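Local coordinates for protein aromatic-L-amino-acid decarboxylase (Catharanthus roseus, PDB 6EEW) that catalyses the pyridoxal 5'-phosphate-dependent decarboxylation of L-tryptophan to tryptamine and of 5-hydroxy-L-tryptophan to serotonin, working as a homodimer, at residues L135-M140 / K358-K363; D447-T452 / Q490-D495. All coordinates share one frame; numbering follows the deposited sequence.

Contact 1. Residues L135-M140 / K358-K363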
loop_
_atom_site.group_PDB
_atom_site.type_symbol
_atom_site.label_atom_id
_atom_site.label_comp_id
_atom_site.label_asym_id
_atom_site.label_seq_id
_atom_site.Cartn_x
_atom_site.Cartn_y
_atom_site.Cartn_z
ATOM N N LEU A 135 14.602 -1.519 -12.307
ATOM C CA LEU A 135 14.364 -2.932 -12.072
ATOM C C LEU A 135 12.878 -3.232 -12.084
ATOM O O LEU A 135 12.478 -4.323 -12.487
ATOM C CB LEU A 135 14.977 -3.377 -10.741
ATOM C CG LEU A 135 14.785 -4.879 -10.446
ATOM C CD1 LEU A 135 15.578 -5.762 -11.430
ATOM C CD2 LEU A 135 15.160 -5.239 -9.017
ATOM N N GLU A 136 12.039 -2.291 -11.642
ATOM C CA GLU A 136 10.607 -2.565 -11.716
ATOM C C GLU A 136 10.139 -2.675 -13.158
ATOM O O GLU A 136 9.375 -3.585 -13.509
ATOM C CB GLU A 136 9.822 -1.490 -10.979
ATOM C CG GLU A 136 8.320 -1.745 -10.946
ATOM C CD GLU A 136 7.651 -1.118 -9.732
ATOM O OE1 GLU A 136 8.366 -0.840 -8.733
ATOM O OE2 GLU A 136 6.406 -0.946 -9.760
ATOM N N MET A 137 10.579 -1.754 -14.012
ATOM C CA MET A 137 10.234 -1.865 -15.422
ATOM C C MET A 137 10.691 -3.204 -16.001
ATOM O O MET A 137 9.925 -3.903 -16.689
ATOM C CB MET A 137 10.845 -0.701 -16.197
ATOM C CG MET A 137 10.403 0.661 -15.739
ATOM S SD MET A 137 11.360 1.970 -16.519
ATOM C CE MET A 137 10.866 1.801 -18.239
ATOM N N ILE A 138 11.941 -3.585 -15.723
ATOM C CA ILE A 138 12.474 -4.832 -16.272
ATOM C C ILE A 138 11.663 -6.027 -15.776
ATOM O O ILE A 138 11.327 -6.935 -16.548
ATOM C CB ILE A 138 13.961 -4.987 -15.918
ATOM C CG1 ILE A 138 14.798 -3.898 -16.583
ATOM C CG2 ILE A 138 14.456 -6.305 -16.385
ATOM C CD1 ILE A 138 16.204 -3.814 -16.014
ATOM N N VAL A 139 11.359 -6.066 -14.474
ATOM C CA VAL A 139 10.630 -7.209 -13.926
ATOM C C VAL A 139 9.230 -7.285 -14.514
ATOM O O VAL A 139 8.710 -8.378 -14.774
ATOM C CB VAL A 139 10.582 -7.138 -12.391
ATOM C CG1 VAL A 139 9.359 -7.915 -11.844
ATOM C CG2 VAL A 139 11.877 -7.655 -11.796
ATOM N N MET A 140 8.591 -6.136 -14.731
ATOM C CA MET A 140 7.261 -6.171 -15.317
ATOM C C MET A 140 7.302 -6.685 -16.748
ATOM O O MET A 140 6.406 -7.419 -17.168
ATOM C CB MET A 140 6.603 -4.791 -15.243
ATOM C CG MET A 140 6.150 -4.426 -13.836
ATOM S SD MET A 140 4.864 -5.520 -13.191
ATOM C CE MET A 140 3.413 -4.940 -14.044
ATOM N N LYS A 358 13.046 7.275 -21.595
ATOM C CA LYS A 358 13.111 5.825 -21.482
ATOM C C LYS A 358 12.887 5.356 -20.051
ATOM O O LYS A 358 13.116 4.182 -19.740
ATOM C CB LYS A 358 14.458 5.318 -22.010
ATOM C CG LYS A 358 15.653 6.092 -21.476
ATOM C CD LYS A 358 16.971 5.409 -21.800
ATOM C CE LYS A 358 17.596 5.927 -23.090
ATOM N NZ LYS A 358 18.951 5.313 -23.302
ATOM N N VAL A 359 12.411 6.243 -19.181
ATOM C CA VAL A 359 12.382 6.011 -17.744
ATOM C C VAL A 359 11.172 6.741 -17.174
ATOM O O VAL A 359 10.789 7.811 -17.652
ATOM C CB VAL A 359 13.711 6.480 -17.106
ATOM C CG1 VAL A 359 13.454 7.200 -15.819
ATOM C CG2 VAL A 359 14.680 5.304 -16.928
ATOM N N VAL A 360 10.583 6.172 -16.124
ATOM C CA VAL A 360 9.329 6.670 -15.582
ATOM C C VAL A 360 9.520 7.141 -14.137
ATOM O O VAL A 360 10.532 6.867 -13.493
ATOM C CB VAL A 360 8.224 5.595 -15.649
ATOM C CG1 VAL A 360 8.156 5.004 -17.048
ATOM C CG2 VAL A 360 8.449 4.511 -14.617
ATOM N N ASP A 361 8.538 7.909 -13.659
ATOM C CA ASP A 361 8.375 8.227 -12.246
ATOM C C ASP A 361 7.108 7.513 -11.796
ATOM O O ASP A 361 5.999 7.887 -12.199
ATOM C CB ASP A 361 8.276 9.732 -11.987
ATOM C CG ASP A 361 9.527 10.494 -12.402
ATOM O OD1 ASP A 361 10.653 9.979 -12.211
ATOM O OD2 ASP A 361 9.375 11.643 -12.881
ATOM N N PHE A 362 7.267 6.458 -10.995
ATOM C CA PHE A 362 6.112 5.613 -10.714
ATOM C C PHE A 362 5.082 6.298 -9.832
ATOM O O PHE A 362 3.964 5.795 -9.714
ATOM C CB PHE A 362 6.541 4.277 -10.100
ATOM C CG PHE A 362 6.831 3.201 -11.133
ATOM C CD1 PHE A 362 5.798 2.664 -11.905
ATOM C CD2 PHE A 362 8.121 2.722 -11.330
ATOM C CE1 PHE A 362 6.052 1.683 -12.862
ATOM C CE2 PHE A 362 8.391 1.717 -12.284
ATOM C CZ PHE A 362 7.360 1.199 -13.050
ATOM N N LYS A 363 5.416 7.428 -9.209
ATOM C CA LYS A 363 4.384 8.176 -8.502
ATOM C C LYS A 363 3.196 8.476 -9.402
ATOM O O LYS A 363 2.052 8.511 -8.937
ATOM C CB LYS A 363 4.966 9.478 -7.948
ATOM C CG LYS A 363 5.337 10.520 -9.000
ATOM C CD LYS A 363 5.925 11.765 -8.306
ATOM C CE LYS A 363 6.365 12.834 -9.289
ATOM N NZ LYS A 363 5.226 13.321 -10.085
#

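Contact 2. Residues D447-T452 / Q490-D495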
loop_
_atom_site.group_PDB
_atom_site.type_symbol
_atom_site.label_atom_id
_atom_site.label_comp_id
_atom_site.label_asym_id
_atom_site.label_seq_id
_atom_site.Cartn_x
_atom_site.Cartn_y
_atom_site.Cartn_z
ATOM N N ASP A 447 -18.267 -26.525 10.618
ATOM C CA ASP A 447 -17.959 -26.084 11.970
ATOM C C ASP A 447 -17.134 -27.129 12.709
ATOM O O ASP A 447 -16.160 -26.792 13.386
ATOM C CB ASP A 447 -19.244 -25.743 12.726
ATOM C CG ASP A 447 -18.999 -24.776 13.882
ATOM O OD1 ASP A 447 -18.213 -25.113 14.796
ATOM O OD2 ASP A 447 -19.569 -23.662 13.866
ATOM N N MET A 448 -17.522 -28.402 12.614
ATOM C CA MET A 448 -16.731 -29.458 13.245
ATOM C C MET A 448 -15.292 -29.437 12.734
ATOM O O MET A 448 -14.329 -29.481 13.518
ATOM C CB MET A 448 -17.378 -30.817 12.983
ATOM C CG MET A 448 -18.796 -30.943 13.513
ATOM S SD MET A 448 -19.575 -32.497 13.022
ATOM C CE MET A 448 -18.530 -33.697 13.852
ATOM N N LEU A 449 -15.129 -29.357 11.410
ATOM C CA LEU A 449 -13.789 -29.344 10.835
ATOM C C LEU A 449 -12.952 -28.241 11.458
ATOM O O LEU A 449 -11.858 -28.489 11.980
ATOM C CB LEU A 449 -13.871 -29.161 9.320
ATOM C CG LEU A 449 -14.367 -30.368 8.528
ATOM C CD1 LEU A 449 -14.721 -29.941 7.123
ATOM C CD2 LEU A 449 -13.306 -31.455 8.502
ATOM N N ASN A 450 -13.475 -27.014 11.441
ATOM C CA ASN A 450 -12.689 -25.881 11.919
ATOM C C ASN A 450 -12.455 -25.968 13.421
ATOM O O ASN A 450 -11.378 -25.604 13.909
ATOM C CB ASN A 450 -13.372 -24.575 11.529
ATOM C CG ASN A 450 -13.265 -24.288 10.042
ATOM O OD1 ASN A 450 -12.300 -24.684 9.383
ATOM N ND2 ASN A 450 -14.261 -23.603 9.502
ATOM N N SER A 451 -13.445 -26.458 14.167
ATOM C CA SER A 451 -13.291 -26.632 15.604
ATOM C C SER A 451 -12.187 -27.617 15.942
ATOM O O SER A 451 -11.632 -27.554 17.045
ATOM C CB SER A 451 -14.611 -27.108 16.209
ATOM O OG SER A 451 -15.646 -26.178 15.944
ATOM N N THR A 452 -11.859 -28.523 15.019
ATOM C CA THR A 452 -10.740 -29.434 15.252
ATOM C C THR A 452 -9.455 -28.709 15.626
ATOM O O THR A 452 -8.639 -29.242 16.388
ATOM C CB THR A 452 -10.471 -30.269 14.005
ATOM O OG1 THR A 452 -11.603 -31.098 13.739
ATOM C CG2 THR A 452 -9.230 -31.131 14.201
ATOM N N GLN A 490 -13.931 -37.283 6.234
ATOM C CA GLN A 490 -14.731 -38.501 6.234
ATOM C C GLN A 490 -15.078 -38.935 7.654
ATOM O O GLN A 490 -16.206 -39.370 7.917
ATOM C CB GLN A 490 -14.002 -39.619 5.487
ATOM C CG GLN A 490 -14.147 -39.548 3.975
ATOM C CD GLN A 490 -13.563 -40.757 3.270
ATOM O OE1 GLN A 490 -12.421 -41.152 3.520
ATOM N NE2 GLN A 490 -14.359 -41.371 2.401
ATOM N N LYS A 491 -14.123 -38.836 8.584
ATOM C CA LYS A 491 -14.418 -39.215 9.966
ATOM C C LYS A 491 -15.521 -38.342 10.548
ATOM O O LYS A 491 -16.452 -38.838 11.194
ATOM C CB LYS A 491 -13.169 -39.129 10.845
ATOM C CG LYS A 491 -13.465 -39.497 12.307
ATOM C CD LYS A 491 -12.243 -39.416 13.211
ATOM C CE LYS A 491 -11.791 -37.979 13.434
ATOM N NZ LYS A 491 -10.714 -37.884 14.466
ATOM N N LEU A 492 -15.422 -37.028 10.346
ATOM C CA LEU A 492 -16.428 -36.130 10.898
ATOM C C LEU A 492 -17.777 -36.324 10.226
ATOM O O LEU A 492 -18.820 -36.130 10.859
ATOM C CB LEU A 492 -15.962 -34.681 10.776
ATOM C CG LEU A 492 -14.701 -34.361 11.582
ATOM C CD1 LEU A 492 -14.313 -32.891 11.459
ATOM C CD2 LEU A 492 -14.897 -34.759 13.032
ATOM N N THR A 493 -17.784 -36.726 8.954
ATOM C CA THR A 493 -19.049 -37.032 8.301
ATOM C C THR A 493 -19.665 -38.295 8.885
ATOM O O THR A 493 -20.870 -38.338 9.144
ATOM C CB THR A 493 -18.843 -37.182 6.795
ATOM O OG1 THR A 493 -18.338 -35.954 6.255
ATOM C CG2 THR A 493 -20.155 -37.536 6.107
ATOM N N ASP A 494 -18.847 -39.320 9.137
ATOM C CA ASP A 494 -19.355 -40.522 9.795
ATOM C C ASP A 494 -19.955 -40.183 11.151
ATOM O O ASP A 494 -21.094 -40.557 11.451
ATOM C CB ASP A 494 -18.245 -41.565 9.941
ATOM C CG ASP A 494 -17.752 -42.093 8.603
ATOM O OD1 ASP A 494 -18.488 -41.969 7.598
ATOM O OD2 ASP A 494 -16.625 -42.636 8.553
ATOM N N ASP A 495 -19.195 -39.463 11.983
ATOM C CA ASP A 495 -19.711 -39.034 13.282
ATOM C C ASP A 495 -21.006 -38.253 13.131
ATOM O O ASP A 495 -21.907 -38.362 13.972
ATOM C CB ASP A 495 -18.674 -38.185 14.022
ATOM C CG ASP A 495 -17.533 -39.005 14.591
ATOM O OD1 ASP A 495 -17.586 -40.251 14.502
ATOM O OD2 ASP A 495 -16.584 -38.402 15.134
#

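Contact 1. Residues L135-M140 / K358-K363
Glu136 lays its carboxylate over one face of the Phe362 ring, joining helix 130-146 to the irregular chain between helices 346-350 and 375-409 in the large PLP-binding domain of this fold-type I enzyme. The carboxylate and ring planes are only 22° apart, a stacked pair, with OE2 of Glu136 3.9 Å above the ring centre of Phe362. This is the tight, buried part of the contact. The methylenes pack here as well: CG of Glu136 lies 3.7 Å from CE2 of Phe362. With CG anti to the backbone N (chi1 -177°) and the chain extended beyond it, the acid reaches across the ring to its polar partners, a salt bridge from OE1 to Arg371 and a hydrogen bond from the backbone N of Ile163 to OE2. These bonds probably help to hold the carboxylate flat on the ring, and the nearby arginine probably favours its charged form. Replacing this glutamate with alanine removes the carboxylate, which would probably leave Arg371 without its salt-bridge mate and take the stacked group off that face of Phe362. On the opposite face sits CG2 of Val360, 3.6 Å above the plane of the Phe362 ring. Buried Met137 passes Phe362 obliquely, its CG 4.1 Å from CZ of Phe362, and beyond it SD and CE run on along the loop. The fit loosens at Val359, on which Pro56 of the second subunit packs, and at exposed Lys358, whose side chain leads away. There the bend at chi3 of Met137 (66°) brings its CE within 3.6 Å of the carbonyl O of Lys358.

Contact 2. Residues D447-T452 / Q490-D495
Helix segments 447-451 and 490-495 are inclined to each other, nearer antiparallel than parallel, with 128° between their N-to-C senses, their axes 10.2 Å apart at closest approach and the CA atoms of Met448 and Leu492 nearest each other. Leu492 is the side chain at the centre: its CB is directed toward the other helix, and it meets Met448, Leu449 and Thr452. Its two methyls divide the work. CD1 of Leu492 presses on CD2 of Leu449 at 3.4 Å, closer than two methyls normally pack, and also lies 3.8 Å from the backbone C of Met448, so that this methyl rests on main chain as well as side chain. CD2 of Leu492 faces the methionine instead, 3.9 Å from CE of Met448. The two side chains lie alongside each other, running opposite ways, and the bend at chi3 of Met448 (64°) turns its methyl back over the second helix, where CE of Met448 is also 3.9 Å from the backbone O of Leu492. Thr452 borders the patch, with OG1 4.0 Å from CD1 of Leu492. Near this end of helix 438-451, the carbonyl O of Asp447 is gripped twice, by the backbone N of Ser451 and by OG of Ser451 at 2.7 Å, the hydroxyl approaching from above the carbonyl plane. Leu445 on the first helix adds to the packing round Leu492, and Leu488 and Ile489 on the second pack against Leu449. No hydrogen bond crosses between the segments; apolar side chains join these two helices of the small C-terminal alpha/beta domain, as in other fold-type I PLP-dependent decarboxylases.

In the fold
Both contacts are partly buried and lie on opposite sides of the chain's centre, with nearest atoms about 34 Å apart and no helix in common. Contact 1 joins a helix to a loop in the pyridoxal-dependent decarboxylase domain; Val360 lies about 9 Å from the L-tryptophan-binding Tyr348 between side chains, and the second subunit packs against both segments. Contact 2 is a helix pair near the C-terminus, away from the known substrate and cofactor sites and touched by no other chain. Their chemistry differs accordingly: contact 1 stacks a buried carboxylate, whose charge partner Arg371 lies outside both segments, on an aromatic ring, whereas contact 2 meets through aliphatic and methionine side chains, with exposed Asp495 at its margin.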